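Local coordinates for reticulocyte binding protein (Streptococcus agalactiae COH1, PDB 3FAW) that probably hydrolyses alpha-1,6-glucosidic linkages in pullulan and related branched alpha-glucans as a secreted, cell-wall-anchored pullulanase, at residues 330-344 / 660-672. Sequence-based numbering, arbitrary orientation.
With CA (calcium ion), chain D.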
loop_
_atom_site.group_PDB
_atom_site.type_symbol
_atom_site.label_atom_id
_atom_site.label_comp_id
_atom_site.label_asym_id
_atom_site.label_seq_id
_atom_site.Cartn_x
_atom_site.Cartn_y
_atom_site.Cartn_z
ATOM N N SER A 330 -0.325 11.384 -22.797
ATOM C CA SER A 330 0.732 11.064 -23.751
ATOM C C SER A 330 1.762 10.094 -23.178
ATOM O O SER A 330 2.096 10.148 -21.993
ATOM C CB SER A 330 1.429 12.340 -24.246
ATOM O OG SER A 330 2.176 12.958 -23.212
ATOM N N ARG A 331 2.247 9.207 -24.042
ATOM C CA ARG A 331 3.315 8.279 -23.704
ATOM C C ARG A 331 4.654 9.011 -23.622
ATOM O O ARG A 331 4.997 9.798 -24.507
ATOM C CB ARG A 331 3.395 7.170 -24.754
ATOM C CG ARG A 331 4.466 6.122 -24.485
ATOM C CD ARG A 331 4.564 5.110 -25.618
ATOM N NE ARG A 331 3.416 4.201 -25.637
ATOM C CZ ARG A 331 2.471 4.145 -26.579
ATOM N NH1 ARG A 331 2.493 4.947 -27.640
ATOM N NH2 ARG A 331 1.489 3.260 -26.458
ATOM N N SER A 332 5.394 8.751 -22.549
ATOM C CA SER A 332 6.759 9.237 -22.401
ATOM C C SER A 332 7.683 8.152 -22.950
ATOM O O SER A 332 7.834 7.085 -22.349
ATOM C CB SER A 332 7.077 9.545 -20.931
ATOM O OG SER A 332 6.553 8.551 -20.061
ATOM N N THR A 333 8.289 8.436 -24.099
ATOM C CA THR A 333 9.001 7.423 -24.884
ATOM C C THR A 333 10.509 7.416 -24.635
ATOM O O THR A 333 11.171 6.401 -24.867
ATOM C CB THR A 333 8.745 7.631 -26.381
ATOM O OG1 THR A 333 9.197 8.936 -26.763
ATOM C CG2 THR A 333 7.259 7.498 -26.688
ATOM N N ALA A 334 11.050 8.546 -24.184
ATOM C CA ALA A 334 12.446 8.612 -23.764
ATOM C C ALA A 334 12.622 7.848 -22.456
ATOM O O ALA A 334 11.718 7.828 -21.612
ATOM C CB ALA A 334 12.887 10.060 -23.595
ATOM N N TYR A 335 13.777 7.211 -22.296
ATOM C CA TYR A 335 14.107 6.509 -21.057
ATOM C C TYR A 335 14.687 7.499 -20.052
ATOM O O TYR A 335 15.851 7.895 -20.162
ATOM C CB TYR A 335 15.103 5.376 -21.313
ATOM C CG TYR A 335 14.513 4.186 -22.036
ATOM C CD1 TYR A 335 14.231 3.006 -21.360
ATOM C CD2 TYR A 335 14.242 4.241 -23.401
ATOM C CE1 TYR A 335 13.696 1.904 -22.023
ATOM C CE2 TYR A 335 13.704 3.146 -24.074
ATOM C CZ TYR A 335 13.434 1.984 -23.378
ATOM O OH TYR A 335 12.901 0.901 -24.034
ATOM N N THR A 336 13.861 7.899 -19.085
ATOM C CA THR A 336 14.262 8.823 -18.022
ATOM C C THR A 336 13.751 8.319 -16.675
ATOM O O THR A 336 12.794 7.546 -16.618
ATOM C CB THR A 336 13.706 10.245 -18.259
ATOM O OG1 THR A 336 12.274 10.201 -18.326
ATOM C CG2 THR A 336 14.256 10.836 -19.551
ATOM N N SER A 337 14.387 8.759 -15.595
ATOM C CA SER A 337 14.004 8.335 -14.249
ATOM C C SER A 337 13.459 9.484 -13.391
ATOM O O SER A 337 13.277 9.332 -12.184
ATOM C CB SER A 337 15.196 7.671 -13.558
ATOM O OG SER A 337 16.299 8.555 -13.487
ATOM N N SER A 338 13.189 10.622 -14.024
ATOM C CA SER A 338 12.686 11.802 -13.328
ATOM C C SER A 338 11.889 12.687 -14.277
ATOM O O SER A 338 12.063 12.619 -15.494
ATOM C CB SER A 338 13.851 12.616 -12.747
ATOM O OG SER A 338 14.423 11.964 -11.624
ATOM N N ASP A 339 11.020 13.514 -13.695
ATOM C CA ASP A 339 10.291 14.560 -14.417
ATOM C C ASP A 339 9.376 13.978 -15.495
ATOM O O ASP A 339 9.407 14.397 -16.647
ATOM C CB ASP A 339 11.277 15.585 -15.005
ATOM C CG ASP A 339 10.609 16.894 -15.415
ATOM O OD1 ASP A 339 9.480 17.183 -14.965
ATOM O OD2 ASP A 339 11.228 17.645 -16.194
ATOM N N ASN A 340 8.563 13.002 -15.097
ATOM C CA ASN A 340 7.534 12.442 -15.963
ATOM C C ASN A 340 6.156 12.613 -15.341
ATOM O O ASN A 340 6.016 12.596 -14.120
ATOM C CB ASN A 340 7.818 10.966 -16.221
ATOM C CG ASN A 340 9.048 10.760 -17.083
ATOM O OD1 ASN A 340 8.973 10.823 -18.304
ATOM N ND2 ASN A 340 10.189 10.518 -16.445
ATOM N N ASN A 341 5.142 12.771 -16.187
ATOM C CA ASN A 341 3.754 12.851 -15.725
ATOM C C ASN A 341 3.342 11.567 -15.000
ATOM O O ASN A 341 2.410 11.568 -14.188
ATOM C CB ASN A 341 2.808 13.116 -16.904
ATOM C CG ASN A 341 1.407 13.509 -16.462
ATOM O OD1 ASN A 341 1.325 14.341 -15.441
ATOM N ND2 ASN A 341 0.411 13.077 -17.043
ATOM N N TYR A 342 4.038 10.477 -15.319
ATOM C CA TYR A 342 3.905 9.212 -14.603
ATOM C C TYR A 342 3.990 9.378 -13.085
ATOM O O TYR A 342 4.776 10.177 -12.584
ATOM C CB TYR A 342 5.007 8.247 -15.048
ATOM C CG TYR A 342 4.852 6.875 -14.454
ATOM C CD1 TYR A 342 4.062 5.922 -15.074
ATOM C CD2 TYR A 342 5.473 6.537 -13.253
ATOM C CE1 TYR A 342 3.906 4.669 -14.533
ATOM C CE2 TYR A 342 5.319 5.281 -12.701
ATOM C CZ TYR A 342 4.534 4.351 -13.347
ATOM O OH TYR A 342 4.367 3.098 -12.813
ATOM N N ASN A 343 3.190 8.598 -12.364
ATOM C CA ASN A 343 3.205 8.605 -10.901
ATOM C C ASN A 343 2.645 7.283 -10.397
ATOM O O ASN A 343 1.586 6.861 -10.853
ATOM C CB ASN A 343 2.358 9.776 -10.387
ATOM C CG ASN A 343 2.610 10.109 -8.922
ATOM O OD1 ASN A 343 3.053 9.272 -8.133
ATOM N ND2 ASN A 343 2.316 11.350 -8.551
ATOM N N TRP A 344 3.356 6.626 -9.474
ATOM C CA TRP A 344 2.841 5.409 -8.832
ATOM C C TRP A 344 1.539 5.706 -8.100
ATOM O O TRP A 344 0.610 4.900 -8.134
ATOM C CB TRP A 344 3.837 4.806 -7.829
ATOM C CG TRP A 344 4.934 3.970 -8.416
ATOM C CD1 TRP A 344 4.945 3.354 -9.638
ATOM C CD2 TRP A 344 6.171 3.618 -7.779
ATOM N NE1 TRP A 344 6.121 2.669 -9.809
ATOM C CE2 TRP A 344 6.893 2.814 -8.686
ATOM C CE3 TRP A 344 6.746 3.920 -6.537
ATOM C CZ2 TRP A 344 8.157 2.300 -8.390
ATOM C CZ3 TRP A 344 8.008 3.413 -6.244
ATOM C CH2 TRP A 344 8.699 2.612 -7.169
ATOM N N ILE A 660 17.065 1.015 -13.098
ATOM C CA ILE A 660 16.313 1.845 -12.152
ATOM C C ILE A 660 15.750 1.022 -10.994
ATOM O O ILE A 660 15.028 0.047 -11.207
ATOM C CB ILE A 660 15.166 2.607 -12.856
ATOM C CG1 ILE A 660 15.712 3.468 -14.007
ATOM C CG2 ILE A 660 14.403 3.471 -11.859
ATOM C CD1 ILE A 660 16.834 4.427 -13.616
ATOM N N HIS A 661 16.089 1.433 -9.771
ATOM C CA HIS A 661 15.619 0.767 -8.552
ATOM C C HIS A 661 14.471 1.514 -7.866
ATOM O O HIS A 661 13.935 1.040 -6.868
ATOM C CB HIS A 661 16.774 0.567 -7.559
ATOM C CG HIS A 661 17.399 1.842 -7.085
ATOM N ND1 HIS A 661 18.543 2.364 -7.652
ATOM C CD2 HIS A 661 17.044 2.695 -6.095
ATOM C CE1 HIS A 661 18.862 3.487 -7.034
ATOM N NE2 HIS A 661 17.969 3.712 -6.087
ATOM N N ASP A 662 14.093 2.678 -8.386
ATOM C CA ASP A 662 12.959 3.430 -7.834
ATOM C C ASP A 662 12.285 4.213 -8.951
ATOM O O ASP A 662 12.609 5.376 -9.199
ATOM C CB ASP A 662 13.436 4.349 -6.700
ATOM C CG ASP A 662 12.297 5.091 -6.000
ATOM O OD1 ASP A 662 11.110 4.813 -6.267
ATOM O OD2 ASP A 662 12.604 5.960 -5.160
ATOM N N SER A 663 11.335 3.564 -9.621
ATOM C CA SER A 663 10.763 4.094 -10.861
ATOM C C SER A 663 9.458 4.882 -10.665
ATOM O O SER A 663 8.639 4.972 -11.578
ATOM C CB SER A 663 10.565 2.954 -11.870
ATOM O OG SER A 663 9.620 2.010 -11.409
ATOM N N TYR A 664 9.290 5.486 -9.491
ATOM C CA TYR A 664 8.080 6.251 -9.172
ATOM C C TYR A 664 7.850 7.450 -10.105
ATOM O O TYR A 664 6.706 7.838 -10.331
ATOM C CB TYR A 664 8.114 6.722 -7.710
ATOM C CG TYR A 664 8.865 8.021 -7.468
ATOM C CD1 TYR A 664 8.187 9.179 -7.094
ATOM C CD2 TYR A 664 10.250 8.093 -7.616
ATOM C CE1 TYR A 664 8.865 10.372 -6.870
ATOM C CE2 TYR A 664 10.937 9.285 -7.396
ATOM C CZ TYR A 664 10.239 10.419 -7.022
ATOM O OH TYR A 664 10.908 11.604 -6.797
ATOM N N ASP A 665 8.936 8.021 -10.634
ATOM C CA ASP A 665 8.888 9.209 -11.504
ATOM C C ASP A 665 9.599 8.931 -12.849
ATOM O O ASP A 665 10.160 9.835 -13.474
ATOM C CB ASP A 665 9.543 10.399 -10.773
ATOM C CG ASP A 665 9.177 11.759 -11.371
ATOM O OD1 ASP A 665 8.087 11.909 -11.966
ATOM O OD2 ASP A 665 9.986 12.702 -11.224
ATOM N N SER A 666 9.559 7.671 -13.283
ATOM C CA SER A 666 10.210 7.236 -14.516
ATOM C C SER A 666 9.205 7.190 -15.658
ATOM O O SER A 666 7.992 7.149 -15.434
ATOM C CB SER A 666 10.845 5.853 -14.343
ATOM O OG SER A 666 11.967 5.896 -13.480
ATOM N N SER A 667 9.725 7.178 -16.882
ATOM C CA SER A 667 8.893 7.208 -18.083
ATOM C C SER A 667 8.152 5.897 -18.316
ATOM O O SER A 667 8.435 4.880 -17.675
ATOM C CB SER A 667 9.753 7.510 -19.306
ATOM O OG SER A 667 10.664 6.451 -19.548
ATOM N N ASP A 668 7.208 5.934 -19.253
ATOM C CA ASP A 668 6.545 4.721 -19.730
ATOM C C ASP A 668 7.533 3.753 -20.368
ATOM O O ASP A 668 7.344 2.541 -20.285
ATOM C CB ASP A 668 5.445 5.061 -20.734
ATOM C CG ASP A 668 4.260 5.740 -20.087
ATOM O OD1 ASP A 668 3.807 5.269 -19.023
ATOM O OD2 ASP A 668 3.784 6.747 -20.643
ATOM N N ALA A 669 8.577 4.288 -21.003
ATOM C CA ALA A 669 9.656 3.461 -21.567
ATOM C C ALA A 669 10.270 2.543 -20.501
ATOM O O ALA A 669 10.545 1.369 -20.762
ATOM C CB ALA A 669 10.729 4.346 -22.180
ATOM N N ILE A 670 10.478 3.090 -19.304
ATOM C CA ILE A 670 10.982 2.325 -18.167
ATOM C C ILE A 670 9.905 1.425 -17.562
ATOM O O ILE A 670 10.161 0.259 -17.272
ATOM C CB ILE A 670 11.516 3.264 -17.051
ATOM C CG1 ILE A 670 12.843 3.901 -17.471
ATOM C CG2 ILE A 670 11.685 2.501 -15.734
ATOM C CD1 ILE A 670 14.018 2.933 -17.473
ATOM N N ASN A 671 8.704 1.976 -17.386
ATOM C CA ASN A 671 7.677 1.370 -16.529
ATOM C C ASN A 671 6.685 0.411 -17.198
ATOM O O ASN A 671 5.931 -0.268 -16.498
ATOM C CB ASN A 671 6.891 2.474 -15.801
ATOM C CG ASN A 671 7.600 2.979 -14.560
ATOM O OD1 ASN A 671 8.028 2.059 -13.709
ATOM N ND2 ASN A 671 7.759 4.184 -14.369
ATOM N N HIS A 672 6.674 0.342 -18.527
ATOM C CA HIS A 672 5.662 -0.457 -19.226
ATOM C C HIS A 672 5.865 -1.966 -19.051
ATOM O O HIS A 672 6.993 -2.453 -18.953
ATOM C CB HIS A 672 5.577 -0.090 -20.722
ATOM C CG HIS A 672 6.722 -0.586 -21.551
ATOM N ND1 HIS A 672 6.674 -1.772 -22.251
ATOM C CD2 HIS A 672 7.939 -0.048 -21.810
ATOM C CE1 HIS A 672 7.816 -1.951 -22.893
ATOM N NE2 HIS A 672 8.600 -0.918 -22.644
HETATM CA CA CA D . 5.735 12.119 -11.756
HETATM O O HOH W 1 11.803 7.340 -10.856
HETATM O O HOH W 2 3.398 12.857 -12.036
HETATM O O HOH W 3 6.297 0.552 -12.141
HETATM O O HOH W 4 6.112 10.426 -10.077
HETATM O O HOH W 5 6.388 14.674 -12.354
HETATM O O HOH W 6 5.275 13.449 -9.620
#
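Asp-665 and the 340-342 backbone close on one calcium ion: Asp-665 OD1 lies 2.4 Å from the metal, joined by the carbonyl oxygens of Asn-340 and Tyr-342 and four waters, a sevenfold shell typical of calcium. Asp-665 OD2 accepts from Asp-339 N at 2.8 Å, with the donor well above the carboxylate plane, so both oxygens are engaged and the group's rotation is restricted. Asn-340 is set by its amide: ND2 donates in plane to Thr-336 OG1 (2.8 Å), a brace within its own segment, and to Asp-665 O (3.0 Å), linking it to the backbone of the residue whose carboxylate binds the metal.

Beyond the metal, Tyr-342 has CG anti to its backbone N (chi1 -174°), which lays the ring against Asn-671; amide and ring planes are 17° apart, with ND2 over one face toward the rim. That amide is gripped by Ser-663 at both ends, ND2 giving to Ser-663 O and OD1 receiving Ser-663 OG, while the Tyr-342 hydroxyl bonds Asp-277. The Trp-344 indole lies against the 663-664 backbone, with Tyr-664 CB over its six-membered ring, 3.7 Å from the centroid.

Segment 330-344 also meets the start of helix 668-671. Ser-667, its N-cap, gives its hydroxyl OG to a lone pair of Ala-334 O (2.7 Å), and Ser-332 OG receives Asp-668 N in a nearly straight bond. Ala-669 CB sits 3.5 Å above the centre of the Tyr-335 ring, a CH-pi contact only 3° off the normal.

The contact thus joins the long excursion between barrel strand 312-315 and helix 367-381 of the alpha-amylase-type TIM barrel to the turn and short helix following strand 658-660, with Asp-668 also salt-bridged to Arg-276, just beyond barrel strand 269-273.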